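Local coordinates for protein charybdin (Charybdis maritima, PDB 2B7U) that belongs to the ribosome-inactivating proteins of plants, a family whose fold sets a mixed beta sheet against a largely helical body, at residues D54-L62 with V71-V79; G89-P97 with I105-S116. All blocks are in the same frame, centred on the assembly; numbering follows the deposited sequence. Where two conformers were deposited one is given.

Contact 1. Residues D54-L62 with V71-V79; sequences DPRGFDLKL and VRIHRDDLV
A beta hairpin in the central mixed sheet pairs residues 54-62 with 71-79, and its antiparallel register is fixed by two hydrogen-bonded pairs, Phe58 with Ile73 and Leu60 with Val71. Each pair is closed by two N-H...O bonds; Ile73 N to Phe58 O, for instance, measures 2.9 Å. One step beyond the strand at 71-74, Arg75 N still donates to Arg56 O. A water sits among Arg56 O, Asp76 OD1 and His74 ND1, in the plane of the imidazole and 2.8 Å from His74 ND1; NE2 of the same ring is hydrogen-bonded to Arg81.

On the face of Phe58 and Leu60, Ile73 lays its CB over the phenyl ring, 4.0 Å from the centroid and 28° off the normal, a CH-pi contact. CG of Phe58 stands between backbone N and carbonyl carbon (chi1 67°), which carries CE2 to 3.5 Å from Ile73 CG2. The opposite face holds a salt bridge: Arg72 grips Asp59 side-on, NE to OD1 at 2.8 Å and NH2 to OD2 at 3.1 Å. Both oxygens use syn lone pairs, and the carboxylate and guanidinium planes lie 17° apart, so the two bonds fix the rotation of both groups. Strand 7-15 pairs with the other edge of 56-62. This is the antiparallel hairpin 56-64/67-74 of the ribosome-inactivating protein fold, with helices 21-35 and 151-170 against its Phe58 and Leu60 face.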
# COMPACT_ATOMS: atom_id res chain seq x y z
N ASP A 54 -6.90 12.99 -13.32
CA ASP A 54 -5.45 12.99 -13.26
C ASP A 54 -4.99 11.88 -12.32
O ASP A 54 -4.41 12.17 -11.26
CB ASP A 54 -4.91 14.35 -12.80
CG ASP A 54 -3.39 14.35 -12.59
OD1 ASP A 54 -2.92 14.99 -11.62
OD2 ASP A 54 -2.68 13.68 -13.38
N PRO A 55 -5.26 10.62 -12.69
CA PRO A 55 -4.72 9.53 -11.89
C PRO A 55 -3.20 9.47 -12.03
O PRO A 55 -2.68 9.39 -13.15
CB PRO A 55 -5.41 8.29 -12.46
CG PRO A 55 -5.89 8.67 -13.80
CD PRO A 55 -6.09 10.15 -13.81
N ARG A 56 -2.52 9.60 -10.90
CA ARG A 56 -1.06 9.61 -10.81
C ARG A 56 -0.68 8.25 -10.26
O ARG A 56 -1.31 7.80 -9.31
CB ARG A 56 -0.56 10.66 -9.82
CG ARG A 56 -0.83 12.13 -10.18
CD ARG A 56 -0.27 13.11 -9.13
NE ARG A 56 1.19 13.16 -9.08
CZ ARG A 56 1.89 14.06 -8.40
NH1 ARG A 56 1.30 15.02 -7.70
NH2 ARG A 56 3.22 14.01 -8.42
N GLY A 57 0.36 7.64 -10.81
CA GLY A 57 0.86 6.37 -10.28
C GLY A 57 2.36 6.33 -10.20
O GLY A 57 3.05 7.29 -10.53
N PHE A 58 2.88 5.21 -9.72
CA PHE A 58 4.31 4.92 -9.76
C PHE A 58 4.47 3.42 -10.00
O PHE A 58 3.53 2.66 -9.81
CB PHE A 58 5.02 5.35 -8.47
CG PHE A 58 4.64 4.56 -7.25
CD1 PHE A 58 5.45 3.54 -6.79
CD2 PHE A 58 3.48 4.86 -6.55
CE1 PHE A 58 5.12 2.83 -5.62
CE2 PHE A 58 3.13 4.15 -5.41
CZ PHE A 58 3.95 3.14 -4.94
N ASP A 59 5.66 3.03 -10.44
CA ASP A 59 5.95 1.62 -10.67
C ASP A 59 6.94 1.06 -9.65
O ASP A 59 7.90 1.74 -9.26
CB ASP A 59 6.53 1.45 -12.06
CG ASP A 59 5.48 1.32 -13.13
OD1 ASP A 59 4.26 1.31 -12.83
OD2 ASP A 59 5.90 1.18 -14.31
N LEU A 60 6.68 -0.17 -9.21
CA LEU A 60 7.51 -0.89 -8.26
C LEU A 60 8.02 -2.13 -8.98
O LEU A 60 7.26 -3.03 -9.27
CB LEU A 60 6.68 -1.29 -7.03
CG LEU A 60 7.31 -2.26 -6.05
CD1 LEU A 60 8.58 -1.69 -5.44
CD2 LEU A 60 6.29 -2.68 -4.97
N LYS A 61 9.32 -2.15 -9.27
CA LYS A 61 9.93 -3.27 -9.99
C LYS A 61 10.61 -4.18 -8.98
O LYS A 61 11.46 -3.73 -8.19
CB LYS A 61 10.93 -2.74 -11.02
CG LYS A 61 11.47 -3.80 -11.98
CD LYS A 61 12.00 -3.07 -13.23
CE LYS A 61 12.81 -3.92 -14.15
NZ LYS A 61 13.47 -3.05 -15.19
N LEU A 62 10.23 -5.45 -8.98
CA LEU A 62 10.76 -6.42 -8.03
C LEU A 62 11.44 -7.53 -8.81
O LEU A 62 10.86 -8.07 -9.72
CB LEU A 62 9.63 -7.02 -7.20
CG LEU A 62 8.80 -6.05 -6.37
CD1 LEU A 62 7.66 -6.80 -5.67
CD2 LEU A 62 9.63 -5.30 -5.39
N VAL A 71 4.87 -3.71 -10.70
CA VAL A 71 3.53 -3.42 -10.21
C VAL A 71 3.27 -1.93 -10.33
O VAL A 71 4.12 -1.12 -9.99
CB VAL A 71 3.35 -3.89 -8.74
CG1 VAL A 71 1.95 -3.68 -8.30
CG2 VAL A 71 3.74 -5.39 -8.62
N ARG A 72 2.09 -1.57 -10.82
CA ARG A 72 1.72 -0.15 -10.97
C ARG A 72 0.73 0.19 -9.87
O ARG A 72 -0.24 -0.52 -9.67
CB ARG A 72 1.09 0.10 -12.31
CG ARG A 72 0.93 1.54 -12.64
CD ARG A 72 0.96 1.79 -14.14
NE ARG A 72 2.27 1.53 -14.74
CZ ARG A 72 2.50 1.56 -16.05
NH1 ARG A 72 1.51 1.83 -16.90
NH2 ARG A 72 3.72 1.32 -16.51
N ILE A 73 1.04 1.24 -9.12
CA ILE A 73 0.30 1.60 -7.91
C ILE A 73 -0.13 3.06 -7.98
O ILE A 73 0.64 3.91 -8.40
CB ILE A 73 1.22 1.37 -6.69
CG1 ILE A 73 1.64 -0.11 -6.63
CG2 ILE A 73 0.53 1.76 -5.39
CD1 ILE A 73 2.71 -0.45 -5.62
N HIS A 74 -1.33 3.36 -7.48
CA HIS A 74 -1.79 4.75 -7.37
C HIS A 74 -0.97 5.55 -6.36
O HIS A 74 -0.75 5.10 -5.23
CB HIS A 74 -3.25 4.79 -6.94
CG HIS A 74 -4.19 4.31 -7.97
ND1 HIS A 74 -4.74 5.14 -8.93
CD2 HIS A 74 -4.71 3.08 -8.20
CE1 HIS A 74 -5.54 4.43 -9.70
NE2 HIS A 74 -5.56 3.18 -9.27
N ARG A 75 -0.55 6.75 -6.76
CA ARG A 75 0.33 7.56 -5.93
C ARG A 75 -0.44 8.30 -4.86
O ARG A 75 0.16 8.70 -3.86
CB ARG A 75 1.15 8.54 -6.78
CG ARG A 75 2.23 9.17 -5.96
CD ARG A 75 3.08 10.16 -6.71
NE ARG A 75 3.86 10.97 -5.78
CZ ARG A 75 4.77 11.85 -6.16
NH1 ARG A 75 5.42 12.56 -5.24
NH2 ARG A 75 5.04 12.01 -7.45
N ASP A 76 -1.73 8.47 -5.06
CA ASP A 76 -2.54 9.22 -4.10
C ASP A 76 -3.14 8.36 -3.00
O ASP A 76 -3.32 8.82 -1.89
CB ASP A 76 -3.60 10.09 -4.81
CG ASP A 76 -4.50 9.29 -5.73
OD1 ASP A 76 -4.22 8.10 -6.01
OD2 ASP A 76 -5.48 9.90 -6.20
N ASP A 77 -3.46 7.10 -3.28
CA ASP A 77 -4.01 6.24 -2.24
C ASP A 77 -3.27 4.93 -2.00
O ASP A 77 -3.69 4.15 -1.15
CB ASP A 77 -5.51 6.03 -2.47
CG ASP A 77 -5.81 5.24 -3.71
OD1 ASP A 77 -7.02 5.05 -4.03
OD2 ASP A 77 -4.87 4.78 -4.37
N LEU A 78 -2.16 4.71 -2.70
CA LEU A 78 -1.32 3.53 -2.58
C LEU A 78 -2.03 2.21 -2.88
O LEU A 78 -1.60 1.14 -2.46
CB LEU A 78 -0.63 3.50 -1.20
CG LEU A 78 0.29 4.69 -0.95
CD1 LEU A 78 1.03 4.53 0.40
CD2 LEU A 78 1.27 4.92 -2.07
N VAL A 79 -3.07 2.28 -3.70
CA VAL A 79 -3.80 1.11 -4.11
C VAL A 79 -3.13 0.49 -5.35
O VAL A 79 -2.79 1.16 -6.32
CB VAL A 79 -5.27 1.46 -4.40
CG1 VAL A 79 -6.01 0.30 -5.02
CG2 VAL A 79 -5.98 1.87 -3.12
O HOH W 1 -4.14 7.85 -8.89

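Contact 2. Residues G89-P97 with I105-S116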
# COMPACT_ATOMS: atom_id res chain seq x y z
N GLY A 89 5.48 -9.09 -21.60
CA GLY A 89 5.27 -7.74 -21.07
C GLY A 89 3.79 -7.38 -20.99
O GLY A 89 3.44 -6.20 -21.01
N LYS A 90 2.93 -8.40 -20.91
CA LYS A 90 1.49 -8.23 -20.84
C LYS A 90 1.13 -7.60 -19.50
O LYS A 90 1.61 -8.06 -18.48
CB LYS A 90 0.80 -9.58 -20.97
CG LYS A 90 -0.69 -9.58 -20.71
CD LYS A 90 -1.23 -10.99 -20.76
CE LYS A 90 -2.73 -11.03 -20.81
NZ LYS A 90 -3.30 -11.15 -19.45
N TRP A 91 0.30 -6.56 -19.54
CA TRP A 91 -0.23 -5.91 -18.35
C TRP A 91 -1.58 -6.48 -17.95
O TRP A 91 -2.45 -6.66 -18.80
CB TRP A 91 -0.39 -4.40 -18.58
CG TRP A 91 0.90 -3.69 -18.48
CD1 TRP A 91 1.72 -3.33 -19.50
CD2 TRP A 91 1.54 -3.25 -17.27
NE1 TRP A 91 2.82 -2.68 -19.01
CE2 TRP A 91 2.75 -2.62 -17.65
CE3 TRP A 91 1.22 -3.32 -15.92
CZ2 TRP A 91 3.62 -2.05 -16.70
CZ3 TRP A 91 2.09 -2.77 -14.99
CH2 TRP A 91 3.29 -2.15 -15.38
N LEU A 92 -1.70 -6.79 -16.67
CA LEU A 92 -2.95 -7.20 -16.05
C LEU A 92 -3.38 -6.08 -15.14
O LEU A 92 -2.55 -5.51 -14.44
CB LEU A 92 -2.76 -8.45 -15.19
CG LEU A 92 -2.53 -9.80 -15.86
CD1 LEU A 92 -3.68 -10.10 -16.79
CD2 LEU A 92 -1.20 -9.85 -16.56
N GLU A 93 -4.68 -5.78 -15.12
CA GLU A 93 -5.20 -4.67 -14.35
C GLU A 93 -6.36 -5.11 -13.45
O GLU A 93 -7.26 -5.83 -13.89
CB GLU A 93 -5.66 -3.57 -15.33
CG GLU A 93 -6.32 -2.39 -14.68
CD GLU A 93 -6.58 -1.23 -15.61
OE1 GLU A 93 -7.37 -0.35 -15.20
OE2 GLU A 93 -6.01 -1.20 -16.73
N LEU A 94 -6.34 -4.65 -12.20
CA LEU A 94 -7.36 -4.96 -11.21
C LEU A 94 -8.59 -4.11 -11.46
O LEU A 94 -8.49 -2.96 -11.86
CB LEU A 94 -6.83 -4.73 -9.79
CG LEU A 94 -5.83 -5.79 -9.31
CD1 LEU A 94 -4.43 -5.56 -9.86
CD2 LEU A 94 -5.75 -5.83 -7.78
N GLU A 95 -9.75 -4.70 -11.25
CA GLU A 95 -11.02 -3.99 -11.39
C GLU A 95 -11.13 -2.81 -10.43
O GLU A 95 -10.43 -2.75 -9.45
CB GLU A 95 -12.17 -4.97 -11.10
CG GLU A 95 -12.37 -6.03 -12.17
CD GLU A 95 -13.30 -7.15 -11.71
OE1 GLU A 95 -13.77 -7.94 -12.56
OE2 GLU A 95 -13.54 -7.27 -10.50
N ARG A 96 -12.08 -1.91 -10.74
CA ARG A 96 -12.43 -0.66 -10.02
C ARG A 96 -12.12 0.51 -10.94
O ARG A 96 -12.84 0.70 -11.91
CB ARG A 96 -11.77 -0.53 -8.65
CG ARG A 96 -12.14 -1.65 -7.68
CD ARG A 96 -13.53 -1.54 -7.10
NE ARG A 96 -13.45 -1.27 -5.67
CZ ARG A 96 -12.92 -2.10 -4.77
NH1 ARG A 96 -12.38 -3.26 -5.14
NH2 ARG A 96 -12.90 -1.75 -3.50
N PRO A 97 -11.02 1.24 -10.70
CA PRO A 97 -10.51 2.43 -11.40
C PRO A 97 -10.83 2.56 -12.90
O PRO A 97 -10.83 1.57 -13.63
N ILE A 105 -4.56 1.31 -17.37
CA ILE A 105 -3.33 0.87 -18.01
C ILE A 105 -3.63 0.48 -19.47
O ILE A 105 -4.33 -0.50 -19.74
CB ILE A 105 -2.72 -0.31 -17.23
CG1 ILE A 105 -2.46 0.10 -15.77
CG2 ILE A 105 -1.43 -0.78 -17.91
CD1 ILE A 105 -2.07 -1.04 -14.86
N GLU A 106 -3.12 1.25 -20.42
CA GLU A 106 -3.46 1.01 -21.81
C GLU A 106 -3.02 -0.37 -22.24
O GLU A 106 -1.88 -0.78 -21.99
CB GLU A 106 -2.81 2.06 -22.72
CG GLU A 106 -3.18 1.90 -24.20
CD GLU A 106 -2.39 2.83 -25.11
OE1 GLU A 106 -1.81 3.82 -24.60
OE2 GLU A 106 -2.34 2.57 -26.33
N GLY A 107 -3.93 -1.10 -22.87
CA GLY A 107 -3.62 -2.40 -23.44
C GLY A 107 -3.69 -3.56 -22.46
O GLY A 107 -3.40 -4.70 -22.82
N SER A 108 -4.10 -3.27 -21.23
CA SER A 108 -4.18 -4.30 -20.19
C SER A 108 -5.37 -5.24 -20.37
O SER A 108 -6.37 -4.91 -21.02
CB SER A 108 -4.26 -3.65 -18.80
OG SER A 108 -5.52 -3.05 -18.59
N GLU A 109 -5.24 -6.41 -19.75
CA GLU A 109 -6.30 -7.39 -19.61
C GLU A 109 -6.83 -7.27 -18.18
O GLU A 109 -6.05 -7.25 -17.26
CB GLU A 109 -5.71 -8.78 -19.87
CG GLU A 109 -6.61 -9.96 -19.55
CD GLU A 109 -6.07 -11.25 -20.13
OE1 GLU A 109 -5.78 -12.19 -19.36
OE2 GLU A 109 -5.89 -11.32 -21.37
N LEU A 110 -8.13 -7.11 -18.01
CA LEU A 110 -8.69 -6.98 -16.68
C LEU A 110 -8.75 -8.32 -15.98
O LEU A 110 -9.22 -9.32 -16.55
CB LEU A 110 -10.10 -6.39 -16.72
CG LEU A 110 -10.15 -4.93 -17.16
CD1 LEU A 110 -11.55 -4.61 -17.70
CD2 LEU A 110 -9.74 -4.00 -16.03
N LEU A 111 -8.30 -8.31 -14.74
CA LEU A 111 -8.41 -9.44 -13.82
C LEU A 111 -9.84 -9.53 -13.30
O LEU A 111 -10.63 -8.57 -13.40
CB LEU A 111 -7.46 -9.23 -12.63
CG LEU A 111 -5.99 -9.17 -13.02
CD1 LEU A 111 -5.15 -8.56 -11.90
CD2 LEU A 111 -5.49 -10.57 -13.37
N GLU A 112 -10.17 -10.69 -12.72
CA GLU A 112 -11.51 -10.95 -12.21
C GLU A 112 -11.69 -10.47 -10.78
O GLU A 112 -12.57 -10.92 -10.07
CB GLU A 112 -11.81 -12.45 -12.28
CG GLU A 112 -11.74 -12.98 -13.71
CD GLU A 112 -12.07 -14.46 -13.82
OE1 GLU A 112 -11.62 -15.09 -14.81
OE2 GLU A 112 -12.82 -14.99 -12.95
N PHE A 113 -10.86 -9.53 -10.35
CA PHE A 113 -10.93 -9.01 -9.00
C PHE A 113 -10.37 -7.61 -8.91
O PHE A 113 -9.60 -7.19 -9.77
CB PHE A 113 -10.21 -9.95 -8.01
CG PHE A 113 -8.79 -10.33 -8.41
CD1 PHE A 113 -7.72 -9.56 -8.02
CD2 PHE A 113 -8.56 -11.46 -9.18
CE1 PHE A 113 -6.40 -9.93 -8.38
CE2 PHE A 113 -7.26 -11.83 -9.57
CZ PHE A 113 -6.18 -11.06 -9.15
N GLY A 114 -10.82 -6.90 -7.89
CA GLY A 114 -10.31 -5.59 -7.54
C GLY A 114 -9.26 -5.70 -6.46
O GLY A 114 -8.95 -6.80 -6.02
N PRO A 115 -8.69 -4.56 -6.03
CA PRO A 115 -7.62 -4.47 -5.05
C PRO A 115 -8.04 -4.61 -3.58
O PRO A 115 -7.18 -4.68 -2.70
CB PRO A 115 -7.05 -3.07 -5.32
CG PRO A 115 -8.20 -2.27 -5.77
CD PRO A 115 -9.04 -3.22 -6.58
N SER A 116 -9.34 -4.67 -3.30
CA SER A 116 -9.73 -4.78 -1.89
C SER A 116 -9.34 -6.15 -1.40
O SER A 116 -9.34 -7.12 -2.17
CB SER A 116 -11.22 -4.54 -1.71
OG SER A 116 -11.98 -5.66 -2.10
O HOH W 2 -0.47 -5.69 -22.16
O HOH W 3 -15.32 -9.68 -11.38
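With chi1 at 176°, Glu93 turns CG away from its own N, and the extended chain beyond carries the carboxylate to Ser108 and Ile105. OE2 accepts from Ile105 N at 3.0 Å, the donor standing 45° out of the carboxylate plane, and lies 2.7 Å from Ser108 OG. The serine proton is not settled, because Ile105 O is also within its reach; the same OG is hydrogen-bonded to His103 ND1 as well. These contacts tie the type II turn 105-108 to strand 91-93.

In Trp91, chi1 of -78° turns the indole so that one face meets Ile105 CG2, which sits 3.6 Å above the plane and offset toward the rim. The two side chains cross at about a right angle.

The backbones run parallel, Leu92 beside Glu109 and Glu93 beside Leu110. Glu109 N binds Trp91 O, Glu93 N binds Glu109 O, and Leu111 N binds Glu93 O at 2.8 Å. Beyond the strands a single further backbone bond runs from Glu95 N to Phe113 O at 2.9 Å, with the donor above the carbonyl plane. Leu111 divides its branches between two leucines: CD1 meets Leu94 CD1 at 3.7 Å, and CD2 meets Leu92 CD1 at 3.9 Å. The other methyl of Leu94, CD2, lies 3.6 Å from Pro115 CA.

Strand 80-84 flanks 91-93 across the sheet, with Arg81 NH1 bonded to the carbonyl oxygens of Leu94 and Glu95. Phe113 packs on Leu120 and Ala123 of helix 117-124 and on Leu158 of helix 151-170, while Ser116 caps the start of helix 117-124.

In the fold
Contacts 1 and 2 belong to the same six-stranded mixed sheet, their centres about 13 Å apart, and follow one another along the chain. Contact 1 is the hairpin nearer the chain centre (about 9 Å, centre to centre); contact 2 is the parallel pairing at the far edge, about 17 Å out, with strand 80-84 between them. They nevertheless touch directly. Arg72 is the residue of contact 1 that meets Trp91 of contact 2, a cation-pi pair in which Arg72 NH2 lies 3.4 Å from Trp91 CZ2. A second junction brings Val79 CG1 to 3.5 Å from Pro115 CG. Arg81 of the intervening strand bonds to both contacts.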